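Local coordinates for protein CDP-glucose 4,6-dehydratase (Salmonella enterica subsp. enterica serovar Typhi, PDB 1WVG) that catalyses the dehydration of CDP-D-glucose to CDP-4-dehydro-6-deoxy-D-glucose, using NAD(+), on the route to the 3,6-dideoxy sugar of the bacterial O-antigen, at residues Pro178-Tyr181 and Glu182-Val186. Numbering follows the deposited sequence.
Sequences PANY and EQHGV
The imidazole of His184 folds back over the turn that precedes it and lays one face on the backbone of Tyr181. A CH-pi contact results, for which a flat ring is well suited: Tyr181 CA lies 3.7 Å from the ring centroid, 28° off the normal. His184 reaches this place because its CG sits between the backbone N and the carbonyl carbon (chi1 59°), which turns the ring back along the chain. A chi1 of 180° carries the Tyr181 ring forward beside the departing chain, and its CD1 comes 3.6 Å from Gly185 CA. The two aromatic rings meet obliquely, planes 53° apart and centroids 5.9 Å apart. The amide plane of Asn180 is turned 69° from the imidazole, but their close approach is doubtful in the model. Gln183, itself an exposed residue, brings OE1 within 3.7 Å of Asn180 CB.

The backbone here forms a single short helical turn. Pro178, its phi fixed by the ring, suits the bend before it. Asn180 O, at the N-cap position, accepts a hydrogen bond from Gln183 N at 2.7 Å. Tyr181 O accepts one from His184 N at 3.0 Å. Gly185 then leaves the helix with positive phi, a conformation glycine adopts easily.

The helix 181-184 links helix 156-175 to strand 187-197 of the Rossmann sheet, at the periphery of the chain. Val186, buried just before that strand, packs with His184 against Phe176, whereas Pro178 and Tyr181 lean on Ala254 of helix 253-256, where the long tyrosine side chain lets OH make a weak hydrogen bond to Gly253 N.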
loop_
_atom_site.group_PDB
_atom_site.type_symbol
_atom_site.label_atom_id
_atom_site.label_comp_id
_atom_site.label_asym_id
_atom_site.label_seq_id
_atom_site.Cartn_x
_atom_site.Cartn_y
_atom_site.Cartn_z
ATOM N N PRO A 178 -25.797 -1.665 1.439
ATOM C CA PRO A 178 -26.353 -0.899 0.328
ATOM C C PRO A 178 -27.145 -1.757 -0.659
ATOM O O PRO A 178 -28.126 -1.290 -1.229
ATOM C CB PRO A 178 -25.183 -0.145 -0.318
ATOM C CG PRO A 178 -24.106 -0.069 0.768
ATOM C CD PRO A 178 -24.429 -1.170 1.796
ATOM N N ALA A 179 -26.728 -3.020 -0.838
ATOM C CA ALA A 179 -27.378 -3.986 -1.741
ATOM C C ALA A 179 -28.829 -4.195 -1.381
ATOM O O ALA A 179 -29.728 -4.123 -2.214
ATOM C CB ALA A 179 -26.702 -5.354 -1.710
ATOM N N ASN A 180 -29.035 -4.479 -0.111
ATOM C CA ASN A 180 -30.362 -4.703 0.397
ATOM C C ASN A 180 -30.952 -3.428 0.973
ATOM O O ASN A 180 -31.794 -3.483 1.871
ATOM C CB ASN A 180 -30.365 -5.818 1.455
ATOM C CG ASN A 180 -29.033 -5.902 2.162
ATOM O OD1 ASN A 180 -28.282 -6.861 1.950
ATOM N ND2 ASN A 180 -28.701 -4.874 2.944
ATOM N N TYR A 181 -30.511 -2.276 0.454
ATOM C CA TYR A 181 -31.005 -0.995 0.951
ATOM C C TYR A 181 -32.522 -0.911 1.107
ATOM O O TYR A 181 -33.061 -0.457 2.131
ATOM C CB TYR A 181 -30.467 0.200 0.144
ATOM C CG TYR A 181 -30.954 1.561 0.614
ATOM C CD1 TYR A 181 -31.091 1.911 1.959
ATOM C CD2 TYR A 181 -31.249 2.533 -0.339
ATOM C CE1 TYR A 181 -31.538 3.179 2.337
ATOM C CE2 TYR A 181 -31.689 3.807 0.017
ATOM C CZ TYR A 181 -31.845 4.132 1.363
ATOM O OH TYR A 181 -32.297 5.393 1.686
ATOM N N GLU A 182 -33.181 -1.349 0.047
ATOM C CA GLU A 182 -34.624 -1.356 -0.065
ATOM C C GLU A 182 -35.266 -2.254 0.962
ATOM O O GLU A 182 -36.466 -2.217 1.249
ATOM C CB GLU A 182 -35.064 -1.761 -1.498
ATOM C CG GLU A 182 -34.757 -0.664 -2.544
ATOM C CD GLU A 182 -35.682 0.550 -2.460
ATOM O OE1 GLU A 182 -36.841 0.492 -2.054
ATOM O OE2 GLU A 182 -35.099 1.658 -2.873
ATOM N N GLN A 183 -34.422 -3.084 1.505
ATOM C CA GLN A 183 -34.878 -4.023 2.475
ATOM C C GLN A 183 -34.754 -3.443 3.884
ATOM O O GLN A 183 -35.546 -3.747 4.774
ATOM C CB GLN A 183 -34.083 -5.306 2.233
ATOM C CG GLN A 183 -34.640 -6.567 2.919
ATOM C CD GLN A 183 -33.510 -7.378 3.543
ATOM O OE1 GLN A 183 -32.813 -8.163 2.848
ATOM N NE2 GLN A 183 -33.273 -7.150 4.850
ATOM N N HIS A 184 -33.774 -2.563 4.089
ATOM C CA HIS A 184 -33.589 -1.968 5.413
ATOM C C HIS A 184 -33.863 -0.466 5.488
ATOM O O HIS A 184 -34.292 0.061 6.509
ATOM C CB HIS A 184 -32.253 -2.402 6.069
ATOM C CG HIS A 184 -31.112 -2.005 5.203
ATOM N ND1 HIS A 184 -30.392 -2.956 4.517
ATOM C CD2 HIS A 184 -30.627 -0.761 4.896
ATOM C CE1 HIS A 184 -29.479 -2.294 3.835
ATOM N NE2 HIS A 184 -29.586 -0.981 4.032
ATOM N N GLY A 185 -33.633 0.216 4.378
ATOM C CA GLY A 185 -33.862 1.637 4.287
ATOM C C GLY A 185 -32.868 2.474 5.088
ATOM O O GLY A 185 -33.098 3.683 5.256
ATOM N N VAL A 186 -31.763 1.836 5.549
ATOM C CA VAL A 186 -30.755 2.560 6.348
ATOM C C VAL A 186 -29.505 3.161 5.677
ATOM O O VAL A 186 -28.745 2.489 5.023
ATOM C CB VAL A 186 -30.303 1.833 7.604
ATOM C CG1 VAL A 186 -29.342 2.762 8.343
ATOM C CG2 VAL A 186 -31.476 1.571 8.523
#